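Local coordinates for ribosomal-protein-serine acetyltransferase, putative (Vibrio cholerae O1 biovar eltor, PDB 2FCK) that probably transfers an acetyl group to the N-terminal serine or alanine of a protein, as a putative acetyltransferase of the GNAT superfamily, at residues A60-L63 with N64-A68; V75-Q79 with T80-V84; D107-Q110 with R111-Y114; A121-L124 with F125-R129; S146-L149 with A150-G154. All coordinates share one frame; numbering follows the deposited sequence. Where two conformers were deposited one is given.

Interaction 1 (A60-L63 with N64-A68); sequences ATRL and NWVKA. With NO3 (nitrate ion), chain H.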
loop_
_atom_site.group_PDB
_atom_site.type_symbol
_atom_site.label_atom_id
_atom_site.label_comp_id
_atom_site.label_asym_id
_atom_site.label_seq_id
_atom_site.Cartn_x
_atom_site.Cartn_y
_atom_site.Cartn_z
ATOM N N ALA A 60 -4.525 -0.558 21.151
ATOM C CA ALA A 60 -4.205 -1.026 19.799
ATOM C C ALA A 60 -3.396 -0.003 18.971
ATOM O O ALA A 60 -2.413 -0.333 18.284
ATOM C CB ALA A 60 -5.468 -1.346 19.099
ATOM N N THR A 61 -3.789 1.256 19.078
ATOM C CA THR A 61 -3.120 2.297 18.357
ATOM C C THR A 61 -1.689 2.492 18.868
ATOM O O THR A 61 -0.746 2.714 18.093
ATOM C CB THR A 61 -3.960 3.612 18.534
ATOM O OG1 THR A 61 -5.285 3.390 17.996
ATOM C CG2 THR A 61 -3.334 4.759 17.806
ATOM N N ARG A 62 -1.522 2.398 20.178
ATOM C CA ARG A 62 -0.192 2.511 20.749
ATOM C C ARG A 62 0.731 1.407 20.235
ATOM O O ARG A 62 1.904 1.660 19.913
ATOM C CB ARG A 62 -0.254 2.508 22.285
ATOM C CG ARG A 62 1.145 2.562 22.875
ATOM C CD ARG A 62 1.219 2.141 24.330
ATOM N NE ARG A 62 2.636 2.096 24.736
ATOM C CZ ARG A 62 3.432 1.022 24.680
ATOM N NH1 ARG A 62 2.985 -0.194 24.323
ATOM N NH2 ARG A 62 4.693 1.147 25.041
ATOM N N LEU A 63 0.190 0.199 20.158
ATOM C CA LEU A 63 0.976 -0.964 19.766
ATOM C C LEU A 63 1.517 -0.650 18.361
ATOM O O LEU A 63 2.730 -0.742 18.145
ATOM C CB LEU A 63 0.088 -2.204 19.772
ATOM C CG LEU A 63 0.733 -3.572 19.469
ATOM C CD1 LEU A 63 2.065 -3.732 20.209
ATOM C CD2 LEU A 63 -0.261 -4.670 19.831
ATOM N N ASN A 64 0.632 -0.203 17.444
ATOM C CA ASN A 64 1.045 0.064 16.065
ATOM C C ASN A 64 2.143 1.129 16.010
ATOM O O ASN A 64 3.141 0.972 15.284
ATOM C CB ASN A 64 -0.111 0.429 15.162
ATOM C CG ASN A 64 -1.229 -0.586 15.197
ATOM O OD1 ASN A 64 -2.393 -0.236 14.992
ATOM N ND2 ASN A 64 -0.897 -1.826 15.452
ATOM N N TRP A 65 2.004 2.154 16.835
ATOM C CA TRP A 65 3.002 3.238 16.872
ATOM C C TRP A 65 4.385 2.699 17.314
ATOM O O TRP A 65 5.403 2.897 16.638
ATOM C CB TRP A 65 2.479 4.314 17.779
ATOM C CG TRP A 65 3.319 5.557 18.026
ATOM C CD1 TRP A 65 4.582 5.626 18.593
ATOM C CD2 TRP A 65 2.877 6.911 17.886
ATOM N NE1 TRP A 65 4.963 6.951 18.755
ATOM C CE2 TRP A 65 3.932 7.750 18.327
ATOM C CE3 TRP A 65 1.687 7.508 17.378
ATOM C CZ2 TRP A 65 3.830 9.152 18.294
ATOM C CZ3 TRP A 65 1.589 8.884 17.350
ATOM C CH2 TRP A 65 2.659 9.696 17.809
ATOM N N VAL A 66 4.422 1.972 18.420
ATOM C CA VAL A 66 5.700 1.469 18.963
ATOM C C VAL A 66 6.315 0.425 17.987
ATOM O O VAL A 66 7.558 0.204 17.938
ATOM C CB VAL A 66 5.490 0.873 20.367
ATOM C CG1 VAL A 66 5.037 1.974 21.359
ATOM C CG2 VAL A 66 4.446 -0.236 20.307
ATOM N N LYS A 67 5.438 -0.248 17.234
ATOM C CA LYS A 67 5.912 -1.258 16.245
ATOM C C LYS A 67 6.287 -0.549 14.923
ATOM O O LYS A 67 6.745 -1.197 13.969
ATOM C CB LYS A 67 4.821 -2.309 15.944
ATOM C CG LYS A 67 4.683 -3.449 16.941
ATOM C CD LYS A 67 3.294 -4.072 16.816
ATOM C CE LYS A 67 3.287 -5.374 16.048
ATOM N NZ LYS A 67 1.865 -5.848 15.863
ATOM N N ALA A 68 6.058 0.768 14.858
ATOM C CA ALA A 68 6.300 1.590 13.653
ATOM C C ALA A 68 5.476 1.199 12.414
ATOM O O ALA A 68 5.873 1.491 11.284
ATOM C CB ALA A 68 7.807 1.710 13.306
HETATM N N NO3 H . 4.410 4.791 26.179
HETATM O O1 NO3 H . 3.045 4.455 26.239
HETATM O O2 NO3 H . 4.860 6.078 26.547
HETATM O O3 NO3 H . 5.340 3.839 25.756
#
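Arg62 reaches along the helix to Val66, whose CG1 lies 3.7 Å above the guanidinium plane and over its centre. The extended arginine chain presents NE and NH2 edge-on to a nitrate ion, probably from the crystallisation liquor: NE donates to O1 at 2.8 Å and NH2 to O3 at 2.9 Å, the latter nearly straight (167°). Along the backbone, the amides and carbonyls satisfy one another. Asn64 N donates to Ala60 O, Trp65 N to Thr61 O, and Val66 N to Arg62 O; Lys67 N bonds to Leu63 O, whose place is less sure. These are the last turns of helix 51-66 in the GNAT domain, closed by a Schellman motif in which Ala68, with positive phi, sends its N to Trp65 O at 2.9 Å. From outside, Thr61 OG1 bonds to Phe57 O, and the buried Trp65 uses NE1 on Thr5 O while its rings meet Tyr71 and Phe73 edge-to-face. Leu63 CD1 touches Lys67 CD at 3.6 Å, where the lysine chain bends at chi3 (102°).

Interaction 2 (V75-Q79 with T80-V84); sequences VFERQ and TQTLV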
loop_
_atom_site.group_PDB
_atom_site.type_symbol
_atom_site.label_atom_id
_atom_site.label_comp_id
_atom_site.label_asym_id
_atom_site.label_seq_id
_atom_site.Cartn_x
_atom_site.Cartn_y
_atom_site.Cartn_z
ATOM N N VAL A 75 -5.696 14.410 17.916
ATOM C CA VAL A 75 -5.503 15.847 17.687
ATOM C C VAL A 75 -6.118 16.593 18.862
ATOM O O VAL A 75 -7.338 16.532 19.054
ATOM C CB VAL A 75 -6.160 16.292 16.340
ATOM C CG1 VAL A 75 -5.992 17.847 16.102
ATOM C CG2 VAL A 75 -5.560 15.497 15.145
ATOM N N PHE A 76 -5.256 17.259 19.648
ATOM C CA PHE A 76 -5.693 17.985 20.830
ATOM C C PHE A 76 -5.530 19.494 20.664
ATOM O O PHE A 76 -4.494 19.970 20.219
ATOM C CB PHE A 76 -4.895 17.545 22.040
ATOM C CG PHE A 76 -5.078 16.111 22.411
ATOM C CD1 PHE A 76 -4.295 15.121 21.819
ATOM C CD2 PHE A 76 -6.023 15.745 23.381
ATOM C CE1 PHE A 76 -4.453 13.777 22.184
ATOM C CE2 PHE A 76 -6.189 14.387 23.746
ATOM C CZ PHE A 76 -5.407 13.406 23.150
ATOM N N GLU A 77 -6.557 20.229 21.083
ATOM C CA GLU A 77 -6.509 21.675 21.102
ATOM C C GLU A 77 -5.534 22.062 22.207
ATOM O O GLU A 77 -5.617 21.570 23.332
ATOM C CB GLU A 77 -7.930 22.195 21.366
ATOM C CG GLU A 77 -8.145 23.669 21.264
ATOM C CD GLU A 77 -9.632 23.961 21.331
ATOM O OE1 GLU A 77 -10.299 23.475 22.278
ATOM O OE2 GLU A 77 -10.142 24.630 20.421
ATOM N N ARG A 78 -4.564 22.904 21.875
ATOM C CA ARG A 78 -3.427 23.100 22.742
ATOM C C ARG A 78 -3.877 23.803 24.026
ATOM O O ARG A 78 -3.459 23.427 25.092
ATOM C CB ARG A 78 -2.331 23.916 22.055
ATOM C CG ARG A 78 -1.566 23.176 20.987
ATOM C CD ARG A 78 -0.503 24.046 20.351
ATOM N NE ARG A 78 0.607 24.281 21.282
ATOM C CZ ARG A 78 1.560 25.194 21.101
ATOM N NH1 ARG A 78 1.517 26.004 20.051
ATOM N NH2 ARG A 78 2.542 25.318 22.005
ATOM N N GLN A 79 -4.765 24.778 23.901
ATOM C CA GLN A 79 -5.135 25.574 25.083
ATOM C C GLN A 79 -5.969 24.733 26.066
ATOM O O GLN A 79 -5.644 24.632 27.244
ATOM C CB GLN A 79 -5.841 26.860 24.641
ATOM C CG GLN A 79 -4.843 28.013 24.409
ATOM C CD GLN A 79 -5.415 29.184 23.613
ATOM O OE1 GLN A 79 -6.641 29.307 23.436
ATOM N NE2 GLN A 79 -4.522 30.058 23.124
ATOM N N THR A 80 -7.003 24.078 25.557
ATOM C CA THR A 80 -7.964 23.370 26.385
ATOM C C THR A 80 -7.610 21.899 26.624
ATOM O O THR A 80 -8.170 21.264 27.513
ATOM C CB THR A 80 -9.329 23.417 25.718
ATOM O OG1 THR A 80 -9.254 22.766 24.430
ATOM C CG2 THR A 80 -9.794 24.870 25.538
ATOM N N GLN A 81 -6.701 21.357 25.806
ATOM C CA GLN A 81 -6.403 19.917 25.756
ATOM C C GLN A 81 -7.616 19.037 25.373
ATOM O O GLN A 81 -7.647 17.836 25.672
ATOM C CB GLN A 81 -5.688 19.427 27.014
ATOM C CG GLN A 81 -4.198 19.722 27.036
ATOM C CD GLN A 81 -3.394 18.843 26.089
ATOM O OE1 GLN A 81 -2.864 19.315 25.077
ATOM N NE2 GLN A 81 -3.296 17.574 26.412
ATOM N N THR A 82 -8.604 19.604 24.687
ATOM C CA THR A 82 -9.695 18.739 24.272
ATOM C C THR A 82 -9.355 18.018 23.003
ATOM O O THR A 82 -8.702 18.566 22.144
ATOM C CB THR A 82 -11.075 19.391 24.222
ATOM O OG1 THR A 82 -11.556 19.572 22.897
ATOM C CG2 THR A 82 -11.119 20.653 25.008
ATOM N N LEU A 83 -9.777 16.764 22.944
ATOM C CA LEU A 83 -9.561 15.956 21.750
ATOM C C LEU A 83 -10.555 16.326 20.680
ATOM O O LEU A 83 -11.768 16.238 20.902
ATOM C CB LEU A 83 -9.736 14.489 22.132
ATOM C CG LEU A 83 -9.558 13.429 21.060
ATOM C CD1 LEU A 83 -8.125 13.412 20.518
ATOM C CD2 LEU A 83 -9.955 12.064 21.688
ATOM N N VAL A 84 -10.068 16.702 19.498
ATOM C CA VAL A 84 -10.975 17.158 18.406
ATOM C C VAL A 84 -11.109 16.188 17.250
ATOM O O VAL A 84 -11.971 16.349 16.366
ATOM C CB VAL A 84 -10.578 18.568 17.828
ATOM C CG1 VAL A 84 -10.446 19.577 18.953
ATOM C CG2 VAL A 84 -9.311 18.492 17.013
#
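A beta hairpin joins strands 71-77 and 83-93 of the GNAT sheet, and Phe76 faces Leu83 in it as an antiparallel non-hydrogen-bonded pair. Backbone bonds flank that pair: Val84 N to Val75 O at 2.8 Å, almost straight (177°), and Glu77 N to Thr82 O at 2.9 Å. On one face of the sheet, Leu83 CD1 sits over the Phe76 ring, 3.9 Å from its centroid, in a CH-pi contact. Leu83 CG stands anti to the backbone N (chi1 -180°), which helps bring that methyl over the aromatic face. The same ring receives Arg18 in a cation-pi contact. On the other face, Val75 CG1 meets Val84 CG2 at 3.5 Å. At the turn, Gln81 N makes a weak bond to Glu77 O (2.7 Å), and Gln81 takes positive phi. The place of Thr80 OG1 is less sure; as modelled it accepts from Thr82 N, which fits an ST turn, and lies close to Glu77 OE1. Tyr114 is the outside partner of the Glu77 carboxylate. Strand 15-18 pairs antiparallel with 71-77 on the side away from 83-93. Val75 and Val84 pack on helix 114-129 through Ala118 and Tyr114, whereas Phe76 and Leu83 touch Ile20 on the opposite face.

Interaction 3 (D107-Q110 with R111-Y114); sequences DRYQ and RQGY. With NO3 (nitrate ion), chain L.
Tyr109 and Tyr114 meet where the short helix 107-110 turns toward the next helix. Backbone bonds define the turn: Gly113 N donates to Gln110 O at 2.9 Å, closing a type I turn from above the carbonyl plane, and Tyr114 N donates to Tyr109 O at 3.2 Å. Gly113, with positive phi, completes a Schellman motif and is also the N-cap of helix 114-129. Among side-chain bonds, Gln112 NE2 reaches back to Arg108 O; at 3.5 Å this is weak, though straight. Gln110 NE2 is held by Ile105 O, and the Asp107 carboxylate by the hydroxyls of Ser35 and Thr37.

Apolar and flat-group packing comes next. Tyr114 CD1 lies against Tyr109 CB at 3.7 Å, while Gln112 runs beside the Tyr109 ring, its amide plane 39° from the ring plane. Arg108 CG covers the centre of that ring, 3.4 Å above it. Arg111, bent at chi3 (-31°), folds back and lays a guanidinium face over Arg108 CA. A nitrate ion, probably from the crystallisation liquor, supplies the last kind of contact, taking Arg108 N on O3 at 3.0 Å; the placing of its O1 is doubtful. The run from Gln110 through Gly113 to Tyr114 begins the Q/R-x-x-G-x-G/A signature of GNAT enzymes, the loop that in relatives binds the pyrophosphate of acetyl-CoA.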
loop_
_atom_site.group_PDB
_atom_site.type_symbol
_atom_site.label_atom_id
_atom_site.label_comp_id
_atom_site.label_asym_id
_atom_site.label_seq_id
_atom_site.Cartn_x
_atom_site.Cartn_y
_atom_site.Cartn_z
ATOM N N ASP A 107 -17.251 17.647 13.656
ATOM C CA ASP A 107 -18.023 18.607 12.928
ATOM C C ASP A 107 -17.726 20.084 13.376
ATOM O O ASP A 107 -17.384 20.948 12.549
ATOM C CB ASP A 107 -19.525 18.165 13.073
ATOM C CG ASP A 107 -19.721 16.560 13.096
ATOM O OD1 ASP A 107 -20.750 16.028 12.567
ATOM O OD2 ASP A 107 -18.866 15.790 13.625
ATOM N N ARG A 108 -17.762 20.345 14.683
ATOM C CA ARG A 108 -17.609 21.706 15.229
ATOM C C ARG A 108 -16.187 22.265 15.056
ATOM O O ARG A 108 -15.990 23.496 15.037
ATOM C CB ARG A 108 -18.018 21.717 16.690
ATOM C CG ARG A 108 -16.862 21.685 17.679
ATOM C CD ARG A 108 -17.352 21.695 19.111
ATOM N NE ARG A 108 -18.000 20.436 19.443
ATOM C CZ ARG A 108 -19.264 20.317 19.801
ATOM N NH1 ARG A 108 -19.742 19.094 20.043
ATOM N NH2 ARG A 108 -20.050 21.401 19.902
ATOM N N TYR A 109 -15.218 21.357 14.902
ATOM C CA TYR A 109 -13.786 21.711 14.838
ATOM C C TYR A 109 -13.293 21.932 13.394
ATOM O O TYR A 109 -12.371 22.723 13.129
ATOM C CB TYR A 109 -12.946 20.644 15.562
ATOM C CG TYR A 109 -13.352 20.501 17.021
ATOM C CD1 TYR A 109 -13.239 21.574 17.887
ATOM C CD2 TYR A 109 -13.925 19.314 17.501
ATOM C CE1 TYR A 109 -13.640 21.486 19.216
ATOM C CE2 TYR A 109 -14.337 19.208 18.854
ATOM C CZ TYR A 109 -14.198 20.305 19.695
ATOM O OH TYR A 109 -14.578 20.238 21.033
ATOM N N GLN A 110 -13.932 21.244 12.469
ATOM C CA GLN A 110 -13.758 21.530 11.034
ATOM C C GLN A 110 -14.097 22.999 10.723
ATOM O O GLN A 110 -13.380 23.702 10.012
ATOM C CB GLN A 110 -14.654 20.607 10.220
ATOM C CG GLN A 110 -14.197 19.153 10.284
ATOM C CD GLN A 110 -14.853 18.287 9.220
ATOM O OE1 GLN A 110 -15.289 18.788 8.177
ATOM N NE2 GLN A 110 -14.930 16.979 9.477
ATOM N N ARG A 111 -15.196 23.460 11.283
ATOM C CA ARG A 111 -15.577 24.862 11.153
ATOM C C ARG A 111 -14.431 25.841 11.553
ATOM O O ARG A 111 -14.323 26.938 11.003
ATOM C CB ARG A 111 -16.865 25.080 11.974
ATOM C CG ARG A 111 -17.372 26.500 12.164
ATOM C CD ARG A 111 -18.748 26.482 12.880
ATOM N NE ARG A 111 -19.487 25.257 12.536
ATOM C CZ ARG A 111 -19.993 24.386 13.412
ATOM N NH1 ARG A 111 -19.882 24.599 14.722
ATOM N NH2 ARG A 111 -20.623 23.293 12.970
ATOM N N GLN A 112 -13.596 25.457 12.511
ATOM C CA GLN A 112 -12.468 26.305 12.945
ATOM C C GLN A 112 -11.142 26.102 12.159
ATOM O O GLN A 112 -10.118 26.731 12.476
ATOM C CB GLN A 112 -12.212 26.090 14.439
ATOM C CG GLN A 112 -13.386 26.502 15.328
ATOM C CD GLN A 112 -13.151 26.149 16.772
ATOM O OE1 GLN A 112 -12.313 26.766 17.445
ATOM N NE2 GLN A 112 -13.895 25.158 17.272
ATOM N N GLY A 113 -11.169 25.229 11.155
ATOM C CA GLY A 113 -9.992 24.957 10.346
ATOM C C GLY A 113 -9.021 24.000 11.032
ATOM O O GLY A 113 -7.895 23.852 10.566
ATOM N N TYR A 114 -9.450 23.327 12.108
ATOM C CA TYR A 114 -8.589 22.327 12.784
ATOM C C TYR A 114 -8.267 21.136 11.892
ATOM O O TYR A 114 -7.164 20.566 11.971
ATOM C CB TYR A 114 -9.216 21.802 14.071
ATOM C CG TYR A 114 -9.223 22.812 15.234
ATOM C CD1 TYR A 114 -9.856 22.499 16.428
ATOM C CD2 TYR A 114 -8.585 24.036 15.123
ATOM C CE1 TYR A 114 -9.847 23.374 17.510
ATOM C CE2 TYR A 114 -8.567 24.940 16.209
ATOM C CZ TYR A 114 -9.212 24.595 17.386
ATOM O OH TYR A 114 -9.203 25.485 18.441
HETATM N N NO3 L . -18.463 17.793 16.641
HETATM O O1 NO3 L . -19.405 18.411 15.821
HETATM O O2 NO3 L . -18.777 16.619 17.303
HETATM O O3 NO3 L . -17.200 18.346 16.790
#

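Interaction 4 (A121-L124 with F125-R129); sequences ALIL and FCFER
Ile123 and Phe127 run alongside each other, one helical turn apart. The Ile123 CG2 branch touches the ring at CE2, 3.7 Å away, and CD2 of the ring is almost as near. With chi1 at -72°, Ile123 holds CG2 anti to the backbone N, and this is the branch that meets the Phe127 ring. Leu122 meets Phe125 more loosely and at a slant: CD1 of the leucine is 4.1 Å from CD2 of the ring.

Behind the side chains, the main chain fixes their spacing through four bonds from residue i+4 back to i. Phe125 N donates to Ala121 O, Cys126 N to Leu122 O, Phe127 N to Ile123 O, and Glu128 N to Leu124 O, the last at 2.8 Å. Arg129 N continues the series to Phe125 O, within a stretch that also holds a wider pi-type turn at 125-129. This is the later half of helix 114-129, which in the GNAT fold follows the cofactor-binding loop and packs across the sheet.

The next shell is mostly strand side chains. Leu122 rests on Val87 and Ile89, and Phe125 and Cys126 also reach Ile89. Ile123 and Phe127 share Leu135 and Leu179, from strands 134-139 and 170-179. Beyond Phe125, the ring of Phe8 meets it with planes about 40° apart, and Met4 and Leu130 touch it too.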
loop_
_atom_site.group_PDB
_atom_site.type_symbol
_atom_site.label_atom_id
_atom_site.label_comp_id
_atom_site.label_asym_id
_atom_site.label_seq_id
_atom_site.Cartn_x
_atom_site.Cartn_y
_atom_site.Cartn_z
ATOM N N ALA A 121 -0.340 19.330 8.839
ATOM C CA ALA A 121 0.841 19.028 9.690
ATOM C C ALA A 121 1.349 17.616 9.381
ATOM O O ALA A 121 2.568 17.387 9.175
ATOM C CB ALA A 121 0.459 19.166 11.161
ATOM N N LEU A 122 0.389 16.694 9.235
ATOM C CA LEU A 122 0.783 15.303 9.014
ATOM C C LEU A 122 1.381 15.139 7.615
ATOM O O LEU A 122 2.379 14.446 7.409
ATOM C CB LEU A 122 -0.422 14.376 9.231
ATOM C CG LEU A 122 -0.092 12.879 9.068
ATOM C CD1 LEU A 122 0.973 12.443 10.096
ATOM C CD2 LEU A 122 -1.360 11.994 9.172
ATOM N N ILE A 123 0.780 15.779 6.631
ATOM C CA ILE A 123 1.284 15.714 5.266
ATOM C C ILE A 123 2.718 16.283 5.171
ATOM O O ILE A 123 3.624 15.705 4.551
ATOM C CB ILE A 123 0.324 16.522 4.365
ATOM C CG1 ILE A 123 -1.027 15.730 4.194
ATOM C CG2 ILE A 123 0.971 16.816 2.950
ATOM C CD1 ILE A 123 -2.129 16.672 3.603
ATOM N N LEU A 124 2.937 17.427 5.795
ATOM C CA LEU A 124 4.276 18.018 5.808
ATOM C C LEU A 124 5.295 17.123 6.505
ATOM O O LEU A 124 6.421 16.991 6.034
ATOM C CB LEU A 124 4.267 19.406 6.447
ATOM C CG LEU A 124 3.491 20.425 5.613
ATOM C CD1 LEU A 124 3.382 21.773 6.412
ATOM C CD2 LEU A 124 4.080 20.599 4.187
ATOM N N PHE A 125 4.890 16.499 7.601
ATOM C CA PHE A 125 5.769 15.534 8.275
ATOM C C PHE A 125 6.157 14.412 7.317
ATOM O O PHE A 125 7.343 14.047 7.193
ATOM C CB PHE A 125 5.064 15.026 9.530
ATOM C CG PHE A 125 5.704 13.820 10.148
ATOM C CD1 PHE A 125 6.879 13.940 10.870
ATOM C CD2 PHE A 125 5.101 12.583 10.009
ATOM C CE1 PHE A 125 7.473 12.801 11.463
ATOM C CE2 PHE A 125 5.682 11.445 10.564
ATOM C CZ PHE A 125 6.864 11.566 11.287
ATOM N N CYS A 126 5.160 13.881 6.597
ATOM C CA CYS A 126 5.430 12.788 5.635
ATOM C C CYS A 126 6.389 13.202 4.515
ATOM O O CYS A 126 7.304 12.438 4.168
ATOM C CB CYS A 126 4.137 12.288 5.035
ATOM S SG CYS A 126 3.115 11.360 6.169
ATOM N N PHE A 127 6.214 14.424 3.978
ATOM C CA PHE A 127 7.016 14.863 2.800
ATOM C C PHE A 127 8.405 15.403 3.230
ATOM O O PHE A 127 9.436 15.076 2.625
ATOM C CB PHE A 127 6.275 15.938 1.963
ATOM C CG PHE A 127 5.102 15.424 1.162
ATOM C CD1 PHE A 127 5.065 14.103 0.667
ATOM C CD2 PHE A 127 4.086 16.300 0.777
ATOM C CE1 PHE A 127 4.006 13.688 -0.107
ATOM C CE2 PHE A 127 3.030 15.867 -0.013
ATOM C CZ PHE A 127 2.994 14.567 -0.460
ATOM N N GLU A 128 8.403 16.258 4.248
ATOM C CA GLU A 128 9.643 16.908 4.704
ATOM C C GLU A 128 10.524 15.964 5.483
ATOM O O GLU A 128 11.703 15.839 5.184
ATOM C CB GLU A 128 9.329 18.155 5.551
ATOM C CG GLU A 128 8.527 19.186 4.810
ATOM C CD GLU A 128 9.237 19.715 3.578
ATOM O OE1 GLU A 128 10.470 19.924 3.626
ATOM O OE2 GLU A 128 8.555 19.914 2.557
ATOM N N ARG A 129 9.953 15.321 6.496
ATOM C CA ARG A 129 10.701 14.528 7.450
ATOM C C ARG A 129 10.892 13.101 6.949
ATOM O O ARG A 129 12.030 12.586 6.929
ATOM C CB ARG A 129 9.986 14.517 8.786
ATOM C CG ARG A 129 10.630 13.649 9.826
ATOM C CD ARG A 129 10.598 14.244 11.235
ATOM N NE ARG A 129 11.135 13.275 12.201
ATOM C CZ ARG A 129 11.364 13.534 13.483
ATOM N NH1 ARG A 129 11.120 14.747 13.980
ATOM N NH2 ARG A 129 11.844 12.575 14.268
#

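Interaction 5 (S146-L149 with A150-G154); sequences SQAL and ALRCG. With NO3 (nitrate ion), chain D.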
loop_
_atom_site.group_PDB
_atom_site.type_symbol
_atom_site.label_atom_id
_atom_site.label_comp_id
_atom_site.label_asym_id
_atom_site.label_seq_id
_atom_site.Cartn_x
_atom_site.Cartn_y
_atom_site.Cartn_z
ATOM N N SER A 146 -15.434 14.524 4.421
ATOM C CA SER A 146 -14.061 13.965 4.463
ATOM C C SER A 146 -13.375 14.210 3.107
ATOM O O SER A 146 -12.160 14.456 2.999
ATOM C CB SER A 146 -14.062 12.449 4.800
ATOM O OG SER A 146 -14.629 11.663 3.743
ATOM N N GLN A 147 -14.174 14.125 2.051
ATOM C CA GLN A 147 -13.659 14.427 0.718
ATOM C C GLN A 147 -13.285 15.909 0.610
ATOM O O GLN A 147 -12.210 16.242 0.091
ATOM C CB GLN A 147 -14.723 14.077 -0.338
ATOM C CG GLN A 147 -15.124 12.616 -0.300
ATOM C CD GLN A 147 -16.443 12.326 -1.019
ATOM O OE1 GLN A 147 -16.791 12.992 -2.022
ATOM N NE2 GLN A 147 -17.212 11.368 -0.497
ATOM N N ALA A 148 -14.187 16.771 1.094
ATOM C CA ALA A 148 -14.019 18.234 1.028
ATOM C C ALA A 148 -12.711 18.611 1.776
ATOM O O ALA A 148 -11.959 19.458 1.310
ATOM C CB ALA A 148 -15.251 18.965 1.638
ATOM N N LEU A 149 -12.438 17.937 2.903
ATOM C CA LEU A 149 -11.220 18.211 3.694
ATOM C C LEU A 149 -9.968 17.779 2.885
ATOM O O LEU A 149 -9.004 18.537 2.781
ATOM C CB LEU A 149 -11.276 17.494 5.048
ATOM C CG LEU A 149 -10.028 17.713 5.922
ATOM C CD1 LEU A 149 -9.720 19.187 6.018
ATOM C CD2 LEU A 149 -10.238 17.056 7.304
ATOM N N ALA A 150 -10.043 16.619 2.235
ATOM C CA ALA A 150 -8.919 16.157 1.425
ATOM C C ALA A 150 -8.607 17.235 0.367
ATOM O O ALA A 150 -7.433 17.641 0.178
ATOM C CB ALA A 150 -9.232 14.803 0.738
ATOM N N LEU A 151 -9.650 17.708 -0.323
ATOM C CA LEU A 151 -9.451 18.725 -1.339
ATOM C C LEU A 151 -8.915 20.036 -0.758
ATOM O O LEU A 151 -8.053 20.674 -1.367
ATOM C CB LEU A 151 -10.758 18.971 -2.084
ATOM C CG LEU A 151 -11.232 17.747 -2.851
ATOM C CD1 LEU A 151 -12.645 18.002 -3.442
ATOM C CD2 LEU A 151 -10.246 17.364 -3.991
ATOM N N ARG A 152 -9.403 20.402 0.426
ATOM C CA ARG A 152 -8.976 21.632 1.096
ATOM C C ARG A 152 -7.468 21.584 1.399
ATOM O O ARG A 152 -6.805 22.644 1.412
ATOM C CB ARG A 152 -9.815 21.815 2.361
ATOM C CG ARG A 152 -9.938 23.209 2.907
ATOM C CD ARG A 152 -11.411 23.491 3.378
ATOM N NE ARG A 152 -11.842 22.532 4.394
ATOM C CZ ARG A 152 -12.948 21.784 4.349
ATOM N NH1 ARG A 152 -13.189 20.959 5.342
ATOM N NH2 ARG A 152 -13.841 21.892 3.358
ATOM N N CYS A 153 -6.947 20.382 1.672
ATOM C CA CYS A 153 -5.499 20.192 1.934
ATOM C C CYS A 153 -4.652 19.989 0.668
ATOM O O CYS A 153 -3.452 19.756 0.768
ATOM C CB CYS A 153 -5.247 19.054 2.929
ATOM S SG CYS A 153 -6.010 19.359 4.511
ATOM N N GLY A 154 -5.279 20.140 -0.504
ATOM C CA GLY A 154 -4.568 20.142 -1.791
ATOM C C GLY A 154 -4.502 18.785 -2.457
ATOM O O GLY A 154 -3.700 18.563 -3.386
HETATM N N NO3 D . -11.166 21.945 8.125
HETATM O O1 NO3 D . -11.909 20.855 8.518
HETATM O O2 NO3 D . -11.234 22.523 6.884
HETATM O O3 NO3 D . -10.267 22.492 8.980
#
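The Arg152 guanidinium lies with one face over the helix it springs from: Ala148 O and Leu149 CA are each 3.7 Å from its plane, toward the rim. Ala148 CB touches NH2 at 3.7 Å. At the edge, near the plane, is a nitrate ion; NE donates to its O2 at 2.6 Å, and NH1 adds weak bonds to O2 and O1. Bends at chi2 (138°) and chi3 (58°) fold the arginine to this position, and Leu149 CD1 closes on nitrate O1 at 3.7 Å. Lys116 N, at the start of helix 114-129, also binds the ion, which probably came from the crystallisation liquor. An anion held there is consistent with the pyrophosphate subsite of GNAT enzymes. Helix 144-152 ends in a Schellman motif, where Gly154, with positive phi, donates its N to Leu151 O at 3.0 Å and Ala155 N bonds to Ala150 O. Cys153 N bonds to Leu149 O, and Cys153 SG packs on Leu149 CD1 at 4.0 Å. Ala150 leans on Tyr103 and Phe177.

Interactions 3 and 5 probably border the acetyl-CoA site, as in relatives: one holds the signature loop, the other the nitrate bound by Arg152 and Lys116 N. They meet where Gln110 OE1 comes within 4.1 Å of Arg152 NH1. Interaction 2 packs against interaction 3, their centres about 12 Å apart: Val84 CB lies 3.4 Å from Tyr109 CD2, and Glu77 OE2 is a very short 2.4 Å from Tyr114 OH, probably a hydrogen bond. Interaction 4 follows interaction 3 on the next helix, their centres about 21 Å apart, and touches interaction 5 through Ile123 CD1 and Cys153 CB at 4.0 Å. Interaction 1 touches none of the others; its centre is about 27 Å from those of interactions 3 and 5, on the opposite side of the chain's centre.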